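Local atomic coordinates of OxsB protein (Bacillus megaterium, PDB entry 5UL3), a protein that uses cobalamin, a [4Fe-4S] cluster and S-adenosylmethionine to contract the deoxyribose ring of dAMP oxidatively to an oxetane aldehyde during oxetanocin A biosynthesis. Residues Phe394-Arg399 with Ala426-Ile431; Arg377-Cys382 with Leu417-Tyr422; Lys15-Ile20 with Glu37-Ser42; Glu30-Cys35 with Lys48-Ser53. All blocks are in the same frame, centred on the assembly; numbering follows the deposited sequence.

How the contacts relate
Along the chain, contacts 3 and 4 come first and contacts 1 and 2 much later; within each pair the segments alternate. Contacts 3 and 4 share helix 28-39 in the N-terminal region, their centres about 10 Å apart: one packs that helix on helix 7-21, the other on the edge of a four-stranded antiparallel sheet. Contacts 1 and 2 lie in the partial TIM barrel of the AdoMet radical domain, centres about 12 Å apart, where Trp420 touches Phe396, Ala398 and Ile431. Contact 1 joins strand 393-398 to the loop leading into strand 432-436, contact 2 the helices outside. The two pairs have centres about 40 to 43 Å apart. Of the four, contact 1 alone reaches the cofactor region, through Arg399 at the iron-sulfur cluster.

Contact 1: Phe394-Arg399 with Ala426-Ile431; sequences FDFAAR and AGADRI
Where the loop after helix 410-426 runs up to strand 393-398 of the partial TIM barrel, Phe394 and Ala428 form a single backbone bridge, ahead of the parallel pairing with strand 432-436. Phe394 N donates to Gly427 O at 2.9 Å, and Phe394 O accepts from Asp429 N at 2.8 Å, the parallel pattern in which one residue reaches those before and after its partner. Gly427 ends helix 410-426 in a Schellman motif and turns the chain toward the strand. Beyond the bridge a side chain takes over: Asp395 OD1 receives Arg430 N at 3.0 Å, with the donor well above the carboxylate plane. Asp395 OD1 also lies 3.8 Å from Asp429 OD2; the like charges are probably eased by His357, whose NE2 hydrogen-bonds to Asp429 OD2.

The two phenylalanine rings turn onto the loop. With CG set between the backbone N and the carbonyl carbon (chi1 64°), Phe394 brings its ring over Ala428, whose CA sits above the ring centre, while Ala426 O lies at the ring edge. Phe396 offers a face to Ile431, and Ile431 CG1 makes a CH-pi contact 3.9 Å from the ring centroid. Strand 393-398 also bonds to strand 357-360 through Asp395 and to strand 432-436 through Phe396 and Ala398. Helix 374-386 meets Phe394 and Ala426, and at the strand's far end Arg399 touches the iron-sulfur cluster, forming a salt bridge with Glu364.

Contact 2: Arg377-Cys382 with Leu417-Tyr422; sequences RIIDIC and LKMWHY
The helical segments carrying Ile379 and Met419 run side by side in nearly the same direction, 23° apart, with their axes approaching to 9.0 Å. They belong to helices 374-386 and 410-426, consecutive helices of the partial TIM barrel on either side of strand 393-398 in sequence, and the parallel course is what repeated beta-alpha units produce. At the closest backbone pair, Ile379 CA and Met419 CA are 5.7 Å apart.

Ile379 divides its two branches between Tyr422 and Met419. Its CG2 methyl stands over the centre of the Tyr422 ring in a CH-pi contact, 3.9 Å from the centroid and only 6° off the normal, while its other branch leans on the Met419 backbone, with Ile379 CG1 3.9 Å from Met419 CA. Ile378 takes the rest of Met419: Met419 CG lies 3.7 Å from Ile378 CB, and the sulfur follows along the same isoleucine. A turn further on, Cys382 CB comes to the edge of the Tyr422 ring and packs against Tyr422 CB at 3.9 Å. The contacts are mostly apolar, and Cys423 extends them by touching both Ile378 and Cys382.

Met419 CG is anti to the backbone N (chi1 -176°), which sends the chain across to the other helix. Bends at chi2 and chi3 then swing it back, so that CE ends above the rim of the Trp420 indole.

Contact 3: Lys15-Ile20 with Glu37-Ser42; sequences KELKEI and ELFKRS
Glu16 meets Leu38 with its aliphatic part: Glu16 CB is 3.7 Å from Leu38 CD1 and equally close to Leu38 CD2, so the fork of the leucine straddles it. Beyond CG the glutamate bends at chi2 (-60°), which lifts the carboxylate clear of the leucine. Lys15, one residue earlier, holds that end in a salt bridge, with Lys15 NZ 2.7 Å from Glu16 OE1 and meeting it nearly along the C-O bond. The other oxygen faces Arg41 more loosely: Glu16 OE2 and Arg41 NH2 are 4.4 Å apart and the oxygen lies well out of the guanidinium plane, so any attraction is probably through charge alone. Arg41 is tethered to the first helix elsewhere, its NE bonding to Tyr12 OH.

Leu17 turns to the buried side. Its CD2 packs 3.8 Å from Leu38 CD2, while Leu17 CD1 points at the edge of the Phe39 ring, 4.2 Å from Phe39 CE1. Here the two consecutive helices of the N-terminal domain, 7-21 and 28-39, pack together, with Leu38 as a knob in the hole formed by Tyr13, Glu16, Leu17 and Ile20. Next to it in sequence, Phe39 has its ring stacked with Tyr13 and touches Leu61 and Val63 of strand 60-64 of the four-stranded antiparallel sheet, which Leu17 also reaches through Leu61.

Ile20 comes a turn after Glu16 and closes the hole with the end of its longer branch, Ile20 CD1 lying 4.0 Å from Leu38 CD2. Ile20 also touches Ile31 and Arg34 of helix 28-39.

Contact 4: Glu30-Cys35 with Lys48-Ser53; sequences EIEKRC and KRILVS
Glu32 takes a backbone amide of an edge strand: its OE2 accepts a hydrogen bond from Val52 N at 2.9 Å, nearly straight (163° at the hydrogen), using the anti lone pair. Strand 49-53 is outermost in the four-stranded antiparallel sheet of the N-terminal domain. Its Leu51 and Ser53 bond to strand 60-64, while Val52 N is taken up by helix 28-39. Segment 30-35 and strand 49-53 run 135° apart in direction, their axes 8.5 Å apart at the closest.

The same glutamate packs as it passes. Its chain is extended beyond CG, sliding along Val52 in the opposite direction, and Glu32 CG comes to 3.4 Å from Val52 CG2, a tight fit. Val52 spreads its branches over the helix, with Val52 CG1 4.1 Å from Ile31 CG2 and CG2 turned to the Cys35 sulfur. Two residues earlier on the strand, Ile50 points the same way: its CD1 lies 3.6 Å from Glu32 O and 3.9 Å from Cys35 CB.

Further out, helix 7-21 packs on the same residues: Ile20 and Phe21 on Ile31, Leu17 and Phe21 on Cys35. Leu61 of the neighbouring strand 60-64 touches the side chains of both Ile50 and Val52. At the strand's start Lys48 and Arg49 both pair with Ile64 in a classic beta bulge, and the Arg49 guanidinium is anchored by two bonds, NE to Tyr112 OH and NH1 to Leu115 O.

Contact 1: Phe394-Arg399 with Ala426-Ile431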
# COMPACT_ATOMS: atom_id res chain seq x y z
N PHE A 394 1.69 -0.35 14.66
CA PHE A 394 1.04 -0.34 13.36
C PHE A 394 1.23 1.01 12.69
O PHE A 394 1.33 2.05 13.36
CB PHE A 394 -0.45 -0.74 13.45
CG PHE A 394 -1.33 0.21 14.25
CD1 PHE A 394 -1.39 0.12 15.63
CD2 PHE A 394 -2.16 1.13 13.60
CE1 PHE A 394 -2.23 0.96 16.38
CE2 PHE A 394 -3.01 1.98 14.34
CZ PHE A 394 -3.05 1.89 15.73
N ASP A 395 1.34 0.99 11.37
CA ASP A 395 1.50 2.18 10.55
C ASP A 395 0.23 2.42 9.73
O ASP A 395 -0.42 1.46 9.30
CB ASP A 395 2.68 2.02 9.58
CG ASP A 395 4.03 1.84 10.30
OD1 ASP A 395 4.09 1.89 11.55
OD2 ASP A 395 5.02 1.62 9.58
N PHE A 396 -0.11 3.68 9.48
CA PHE A 396 -1.20 4.00 8.56
C PHE A 396 -0.98 5.40 8.00
O PHE A 396 -0.08 6.11 8.43
CB PHE A 396 -2.57 3.88 9.23
CG PHE A 396 -2.80 4.82 10.40
CD1 PHE A 396 -3.33 6.08 10.20
CD2 PHE A 396 -2.55 4.40 11.71
CE1 PHE A 396 -3.57 6.94 11.29
CE2 PHE A 396 -2.80 5.24 12.79
CZ PHE A 396 -3.31 6.51 12.58
N ALA A 397 -1.82 5.78 7.04
CA ALA A 397 -1.75 7.08 6.39
C ALA A 397 -2.97 7.92 6.75
O ALA A 397 -4.05 7.38 7.03
CB ALA A 397 -1.67 6.94 4.87
N ALA A 398 -2.80 9.24 6.73
CA ALA A 398 -3.91 10.13 7.07
C ALA A 398 -3.69 11.49 6.44
O ALA A 398 -2.55 11.91 6.20
CB ALA A 398 -4.04 10.30 8.59
N ARG A 399 -4.80 12.20 6.18
CA ARG A 399 -4.73 13.59 5.75
C ARG A 399 -4.45 14.50 6.93
O ARG A 399 -4.85 14.21 8.07
CB ARG A 399 -6.05 14.07 5.10
CG ARG A 399 -6.76 13.09 4.22
CD ARG A 399 -7.93 13.78 3.46
NE ARG A 399 -8.89 14.47 4.30
CZ ARG A 399 -10.00 13.91 4.78
NH1 ARG A 399 -10.83 14.61 5.54
NH2 ARG A 399 -10.27 12.64 4.51
N ALA A 426 -2.24 2.65 21.50
CA ALA A 426 -2.43 1.29 20.99
C ALA A 426 -1.29 0.83 20.08
O ALA A 426 -1.33 -0.32 19.62
CB ALA A 426 -3.76 1.20 20.24
N GLY A 427 -0.33 1.69 19.76
CA GLY A 427 0.79 1.26 18.95
C GLY A 427 1.03 1.95 17.63
O GLY A 427 1.90 1.52 16.86
N ALA A 428 0.28 3.02 17.33
CA ALA A 428 0.55 3.79 16.12
C ALA A 428 2.01 4.22 16.11
O ALA A 428 2.50 4.80 17.08
CB ALA A 428 -0.38 5.00 16.04
N ASP A 429 2.70 3.91 15.02
CA ASP A 429 4.16 4.02 14.98
C ASP A 429 4.61 5.01 13.92
O ASP A 429 4.76 6.20 14.21
CB ASP A 429 4.76 2.64 14.74
CG ASP A 429 6.28 2.64 14.81
OD1 ASP A 429 6.85 3.54 15.47
OD2 ASP A 429 6.89 1.77 14.17
N ARG A 430 4.87 4.54 12.69
CA ARG A 430 5.28 5.41 11.59
C ARG A 430 4.03 5.78 10.79
O ARG A 430 3.55 4.99 9.97
CB ARG A 430 6.34 4.76 10.73
CG ARG A 430 7.75 5.03 11.26
CD ARG A 430 8.84 4.32 10.49
NE ARG A 430 9.03 2.99 11.02
CZ ARG A 430 9.95 2.65 11.91
NH1 ARG A 430 10.02 1.40 12.33
NH2 ARG A 430 10.81 3.55 12.36
N ILE A 431 3.50 6.99 11.03
CA ILE A 431 2.28 7.46 10.36
C ILE A 431 2.68 8.39 9.21
O ILE A 431 3.57 9.25 9.36
CB ILE A 431 1.33 8.17 11.36
CG1 ILE A 431 0.47 7.20 12.18
CG2 ILE A 431 0.35 9.09 10.64
CD1 ILE A 431 0.94 5.76 12.28

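Contact 2: Arg377-Cys382 with Leu417-Tyr422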
# COMPACT_ATOMS: atom_id res chain seq x y z
N ARG A 377 -15.20 5.04 16.41
CA ARG A 377 -14.83 3.75 15.85
C ARG A 377 -13.33 3.48 16.04
O ARG A 377 -12.93 2.36 16.40
CB ARG A 377 -15.20 3.70 14.38
CG ARG A 377 -14.66 2.49 13.65
CD ARG A 377 -15.21 2.39 12.24
NE ARG A 377 -14.55 1.33 11.48
CZ ARG A 377 -13.35 1.44 10.92
NH1 ARG A 377 -12.64 2.57 11.05
NH2 ARG A 377 -12.84 0.42 10.23
N ILE A 378 -12.49 4.48 15.79
CA ILE A 378 -11.05 4.28 15.96
C ILE A 378 -10.73 4.04 17.43
O ILE A 378 -9.94 3.15 17.77
CB ILE A 378 -10.28 5.49 15.40
CG1 ILE A 378 -10.54 5.67 13.89
CG2 ILE A 378 -8.76 5.35 15.68
CD1 ILE A 378 -10.15 4.48 13.02
N ILE A 379 -11.34 4.82 18.33
CA ILE A 379 -11.09 4.64 19.76
C ILE A 379 -11.49 3.24 20.20
O ILE A 379 -10.76 2.60 20.97
CB ILE A 379 -11.80 5.75 20.56
CG1 ILE A 379 -11.07 7.08 20.33
CG2 ILE A 379 -11.83 5.38 22.04
CD1 ILE A 379 -11.84 8.31 20.81
N ASP A 380 -12.61 2.72 19.68
CA ASP A 380 -13.02 1.35 20.00
C ASP A 380 -12.02 0.30 19.49
O ASP A 380 -11.74 -0.69 20.17
CB ASP A 380 -14.42 1.07 19.42
CG ASP A 380 -15.52 1.86 20.12
OD1 ASP A 380 -15.21 2.58 21.09
OD2 ASP A 380 -16.70 1.76 19.70
N ILE A 381 -11.50 0.48 18.27
CA ILE A 381 -10.45 -0.42 17.79
C ILE A 381 -9.23 -0.36 18.71
O ILE A 381 -8.68 -1.39 19.11
CB ILE A 381 -10.09 -0.09 16.33
CG1 ILE A 381 -11.28 -0.42 15.41
CG2 ILE A 381 -8.82 -0.87 15.88
CD1 ILE A 381 -11.18 0.22 14.02
N CYS A 382 -8.82 0.86 19.07
CA CYS A 382 -7.67 1.03 19.95
C CYS A 382 -7.92 0.39 21.31
O CYS A 382 -7.02 -0.25 21.87
CB CYS A 382 -7.36 2.52 20.12
SG CYS A 382 -6.68 3.27 18.63
N LEU A 417 -7.97 14.96 18.81
CA LEU A 417 -6.70 14.77 19.53
C LEU A 417 -6.79 13.58 20.47
O LEU A 417 -5.85 12.78 20.56
CB LEU A 417 -6.33 16.05 20.29
CG LEU A 417 -5.03 15.96 21.08
CD1 LEU A 417 -3.85 15.76 20.14
CD2 LEU A 417 -4.87 17.23 21.92
N LYS A 418 -7.92 13.43 21.18
CA LYS A 418 -8.10 12.25 22.01
C LYS A 418 -7.99 10.96 21.20
O LYS A 418 -7.34 10.00 21.62
CB LYS A 418 -9.45 12.31 22.72
CG LYS A 418 -9.79 11.02 23.48
CD LYS A 418 -11.11 11.14 24.27
CE LYS A 418 -11.39 9.84 25.02
NZ LYS A 418 -12.80 9.75 25.53
N MET A 419 -8.62 10.93 20.02
CA MET A 419 -8.54 9.75 19.16
C MET A 419 -7.11 9.45 18.76
O MET A 419 -6.65 8.29 18.82
CB MET A 419 -9.42 9.94 17.92
CG MET A 419 -9.49 8.71 17.00
SD MET A 419 -9.72 9.21 15.27
CE MET A 419 -8.10 9.91 14.97
N TRP A 420 -6.37 10.47 18.34
CA TRP A 420 -4.97 10.25 17.97
C TRP A 420 -4.15 9.77 19.17
O TRP A 420 -3.23 8.95 19.00
CB TRP A 420 -4.39 11.54 17.38
CG TRP A 420 -4.71 11.70 15.93
CD1 TRP A 420 -5.77 12.41 15.38
CD2 TRP A 420 -4.01 11.11 14.83
NE1 TRP A 420 -5.74 12.30 14.00
CE2 TRP A 420 -4.67 11.51 13.65
CE3 TRP A 420 -2.88 10.28 14.74
CZ2 TRP A 420 -4.23 11.12 12.38
CZ3 TRP A 420 -2.45 9.89 13.48
CH2 TRP A 420 -3.12 10.31 12.31
N HIS A 421 -4.48 10.25 20.37
CA HIS A 421 -3.79 9.75 21.56
C HIS A 421 -4.05 8.27 21.74
O HIS A 421 -3.13 7.50 22.02
CB HIS A 421 -4.22 10.54 22.80
CG HIS A 421 -3.49 10.13 24.05
ND1 HIS A 421 -4.14 9.93 25.25
CD2 HIS A 421 -2.18 9.89 24.28
CE1 HIS A 421 -3.26 9.58 26.17
NE2 HIS A 421 -2.06 9.55 25.61
N TYR A 422 -5.31 7.85 21.58
CA TYR A 422 -5.62 6.42 21.65
C TYR A 422 -4.85 5.64 20.60
O TYR A 422 -4.42 4.51 20.87
CB TYR A 422 -7.13 6.19 21.48
CG TYR A 422 -7.87 6.15 22.81
CD1 TYR A 422 -8.30 7.31 23.41
CD2 TYR A 422 -8.09 4.95 23.47
CE1 TYR A 422 -8.97 7.29 24.62
CE2 TYR A 422 -8.75 4.91 24.69
CZ TYR A 422 -9.19 6.09 25.26
OH TYR A 422 -9.85 6.09 26.46

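Contact 3: Lys15-Ile20 with Glu37-Ser42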
# COMPACT_ATOMS: atom_id res chain seq x y z
N LYS A 15 -13.85 -31.83 17.65
CA LYS A 15 -12.76 -31.32 18.48
C LYS A 15 -11.44 -31.37 17.74
O LYS A 15 -10.67 -30.40 17.75
CB LYS A 15 -12.68 -32.14 19.78
CG LYS A 15 -11.35 -32.02 20.51
CD LYS A 15 -11.23 -33.07 21.61
CE LYS A 15 -9.87 -33.01 22.29
NZ LYS A 15 -8.77 -33.28 21.32
N GLU A 16 -11.15 -32.50 17.08
CA GLU A 16 -9.91 -32.61 16.32
C GLU A 16 -9.91 -31.67 15.12
O GLU A 16 -8.86 -31.14 14.74
CB GLU A 16 -9.70 -34.05 15.85
CG GLU A 16 -9.40 -35.04 16.97
CD GLU A 16 -8.14 -34.69 17.74
OE1 GLU A 16 -8.26 -34.24 18.89
OE2 GLU A 16 -7.04 -34.83 17.17
N LEU A 17 -11.08 -31.48 14.50
CA LEU A 17 -11.16 -30.57 13.36
C LEU A 17 -10.96 -29.13 13.80
O LEU A 17 -10.30 -28.35 13.10
CB LEU A 17 -12.51 -30.73 12.65
CG LEU A 17 -12.64 -31.97 11.75
CD1 LEU A 17 -14.05 -32.11 11.22
CD2 LEU A 17 -11.64 -31.94 10.62
N LYS A 18 -11.52 -28.76 14.95
CA LYS A 18 -11.31 -27.42 15.49
C LYS A 18 -9.83 -27.14 15.70
O LYS A 18 -9.37 -26.01 15.49
CB LYS A 18 -12.10 -27.27 16.79
CG LYS A 18 -12.17 -25.88 17.38
CD LYS A 18 -13.21 -25.88 18.49
CE LYS A 18 -13.70 -24.49 18.81
NZ LYS A 18 -14.53 -23.92 17.71
N GLU A 19 -9.06 -28.16 16.10
CA GLU A 19 -7.63 -27.96 16.29
C GLU A 19 -6.90 -27.89 14.96
O GLU A 19 -5.95 -27.11 14.80
CB GLU A 19 -7.05 -29.08 17.16
CG GLU A 19 -5.58 -28.89 17.52
CD GLU A 19 -5.33 -27.71 18.46
OE1 GLU A 19 -4.17 -27.26 18.56
OE2 GLU A 19 -6.29 -27.25 19.11
N ILE A 20 -7.33 -28.69 13.98
CA ILE A 20 -6.72 -28.62 12.66
C ILE A 20 -6.99 -27.26 12.03
O ILE A 20 -6.07 -26.60 11.52
CB ILE A 20 -7.25 -29.74 11.75
CG1 ILE A 20 -6.80 -31.11 12.28
CG2 ILE A 20 -6.73 -29.53 10.34
CD1 ILE A 20 -7.52 -32.29 11.63
N GLU A 37 -6.20 -37.93 7.28
CA GLU A 37 -5.53 -38.76 8.28
C GLU A 37 -6.37 -38.90 9.54
O GLU A 37 -6.27 -39.92 10.24
CB GLU A 37 -4.15 -38.17 8.58
CG GLU A 37 -3.26 -38.14 7.34
CD GLU A 37 -1.91 -37.46 7.56
OE1 GLU A 37 -1.81 -36.58 8.45
OE2 GLU A 37 -0.96 -37.81 6.84
N LEU A 38 -7.20 -37.91 9.85
CA LEU A 38 -8.06 -37.98 11.03
C LEU A 38 -9.24 -38.91 10.80
O LEU A 38 -9.70 -39.59 11.74
CB LEU A 38 -8.55 -36.58 11.40
CG LEU A 38 -9.77 -36.50 12.31
CD1 LEU A 38 -9.44 -37.01 13.71
CD2 LEU A 38 -10.36 -35.08 12.37
N PHE A 39 -9.77 -38.97 9.58
CA PHE A 39 -10.93 -39.80 9.31
C PHE A 39 -10.56 -41.21 8.88
O PHE A 39 -11.37 -42.13 9.05
CB PHE A 39 -11.83 -39.12 8.27
CG PHE A 39 -12.77 -38.12 8.87
CD1 PHE A 39 -12.35 -36.83 9.15
CD2 PHE A 39 -14.08 -38.47 9.18
CE1 PHE A 39 -13.22 -35.92 9.73
CE2 PHE A 39 -14.94 -37.57 9.76
CZ PHE A 39 -14.51 -36.28 10.03
N LYS A 40 -9.35 -41.41 8.37
CA LYS A 40 -8.81 -42.74 8.14
C LYS A 40 -8.26 -43.39 9.40
O LYS A 40 -7.75 -44.51 9.33
CB LYS A 40 -7.72 -42.68 7.07
CG LYS A 40 -8.23 -42.27 5.70
CD LYS A 40 -7.12 -42.32 4.66
CE LYS A 40 -7.67 -42.04 3.26
NZ LYS A 40 -6.61 -42.14 2.22
N ARG A 41 -8.35 -42.72 10.56
CA ARG A 41 -7.85 -43.28 11.81
C ARG A 41 -8.78 -44.32 12.41
O ARG A 41 -8.42 -44.95 13.41
CB ARG A 41 -7.61 -42.17 12.84
CG ARG A 41 -6.29 -42.32 13.57
CD ARG A 41 -6.25 -41.57 14.90
NE ARG A 41 -6.52 -40.13 14.78
CZ ARG A 41 -5.68 -39.24 14.26
NH1 ARG A 41 -4.51 -39.63 13.77
NH2 ARG A 41 -6.03 -37.96 14.21
N SER A 42 -9.97 -44.51 11.84
CA SER A 42 -10.88 -45.58 12.23
C SER A 42 -11.27 -46.36 10.98
O SER A 42 -11.66 -45.76 9.98
CB SER A 42 -12.14 -45.03 12.92
OG SER A 42 -11.85 -44.50 14.19

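Contact 4: Glu30-Cys35 with Lys48-Ser53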
# COMPACT_ATOMS: atom_id res chain seq x y z
N GLU A 30 -3.11 -28.87 2.57
CA GLU A 30 -2.48 -29.39 3.79
C GLU A 30 -3.51 -29.60 4.89
O GLU A 30 -3.45 -30.59 5.64
CB GLU A 30 -1.37 -28.45 4.25
CG GLU A 30 -0.85 -28.71 5.67
CD GLU A 30 -0.14 -30.06 5.84
OE1 GLU A 30 0.51 -30.53 4.87
OE2 GLU A 30 -0.23 -30.65 6.94
N ILE A 31 -4.48 -28.69 5.01
CA ILE A 31 -5.61 -28.93 5.91
C ILE A 31 -6.33 -30.21 5.51
O ILE A 31 -6.69 -31.03 6.36
CB ILE A 31 -6.56 -27.72 5.91
CG1 ILE A 31 -5.85 -26.47 6.46
CG2 ILE A 31 -7.86 -28.03 6.67
CD1 ILE A 31 -5.76 -26.42 7.98
N GLU A 32 -6.55 -30.40 4.20
CA GLU A 32 -7.28 -31.58 3.76
C GLU A 32 -6.49 -32.85 4.08
O GLU A 32 -7.08 -33.86 4.51
CB GLU A 32 -7.60 -31.49 2.26
CG GLU A 32 -8.94 -30.78 1.97
CD GLU A 32 -9.15 -30.37 0.52
OE1 GLU A 32 -8.21 -30.56 -0.28
OE2 GLU A 32 -10.26 -29.84 0.19
N LYS A 33 -5.17 -32.81 3.91
CA LYS A 33 -4.32 -33.94 4.27
C LYS A 33 -4.54 -34.35 5.72
O LYS A 33 -4.74 -35.53 6.03
CB LYS A 33 -2.85 -33.60 4.04
CG LYS A 33 -1.89 -34.77 4.37
CD LYS A 33 -0.46 -34.31 4.64
CE LYS A 33 0.39 -34.25 3.38
NZ LYS A 33 1.79 -33.81 3.67
N ARG A 34 -4.51 -33.38 6.63
CA ARG A 34 -4.72 -33.70 8.04
C ARG A 34 -6.14 -34.16 8.31
O ARG A 34 -6.37 -34.90 9.28
CB ARG A 34 -4.36 -32.50 8.91
CG ARG A 34 -2.89 -32.17 8.86
CD ARG A 34 -2.60 -30.75 9.31
NE ARG A 34 -1.21 -30.37 9.07
CZ ARG A 34 -0.36 -30.00 10.03
NH1 ARG A 34 -0.77 -29.94 11.29
NH2 ARG A 34 0.88 -29.67 9.71
N CYS A 35 -7.11 -33.73 7.50
CA CYS A 35 -8.47 -34.22 7.67
C CYS A 35 -8.60 -35.67 7.21
O CYS A 35 -9.30 -36.47 7.85
CB CYS A 35 -9.47 -33.33 6.92
SG CYS A 35 -9.74 -31.70 7.67
N LYS A 48 -15.62 -41.63 0.17
CA LYS A 48 -15.09 -41.55 -1.18
C LYS A 48 -14.22 -40.32 -1.40
O LYS A 48 -13.14 -40.43 -1.99
CB LYS A 48 -16.24 -41.57 -2.20
CG LYS A 48 -16.75 -42.98 -2.50
CD LYS A 48 -17.60 -43.01 -3.76
CE LYS A 48 -17.79 -44.43 -4.26
NZ LYS A 48 -18.56 -44.47 -5.54
N ARG A 49 -14.66 -39.15 -0.96
CA ARG A 49 -13.82 -37.97 -1.11
C ARG A 49 -14.19 -36.95 -0.04
O ARG A 49 -15.23 -37.05 0.61
CB ARG A 49 -13.92 -37.37 -2.52
CG ARG A 49 -15.26 -36.78 -2.88
CD ARG A 49 -15.25 -36.26 -4.32
NE ARG A 49 -16.15 -35.13 -4.53
CZ ARG A 49 -15.80 -33.85 -4.43
NH1 ARG A 49 -16.70 -32.89 -4.64
NH2 ARG A 49 -14.55 -33.51 -4.13
N ILE A 50 -13.28 -35.99 0.17
CA ILE A 50 -13.52 -34.92 1.12
C ILE A 50 -13.24 -33.59 0.43
O ILE A 50 -12.54 -33.51 -0.58
CB ILE A 50 -12.66 -35.02 2.40
CG1 ILE A 50 -11.18 -34.90 2.07
CG2 ILE A 50 -12.94 -36.31 3.15
CD1 ILE A 50 -10.39 -34.31 3.21
N LEU A 51 -13.83 -32.54 1.00
CA LEU A 51 -13.68 -31.16 0.54
C LEU A 51 -13.60 -30.28 1.77
O LEU A 51 -14.43 -30.43 2.68
CB LEU A 51 -14.88 -30.75 -0.34
CG LEU A 51 -15.04 -29.25 -0.65
CD1 LEU A 51 -13.89 -28.76 -1.49
CD2 LEU A 51 -16.36 -28.99 -1.34
N VAL A 52 -12.63 -29.38 1.83
CA VAL A 52 -12.58 -28.34 2.85
C VAL A 52 -12.86 -27.01 2.15
O VAL A 52 -12.28 -26.72 1.10
CB VAL A 52 -11.23 -28.30 3.59
CG1 VAL A 52 -11.19 -27.09 4.53
CG2 VAL A 52 -11.04 -29.58 4.39
N SER A 53 -13.75 -26.22 2.73
CA SER A 53 -13.98 -24.86 2.24
C SER A 53 -14.25 -23.98 3.45
O SER A 53 -14.12 -24.43 4.60
CB SER A 53 -15.13 -24.83 1.22
OG SER A 53 -15.22 -23.54 0.60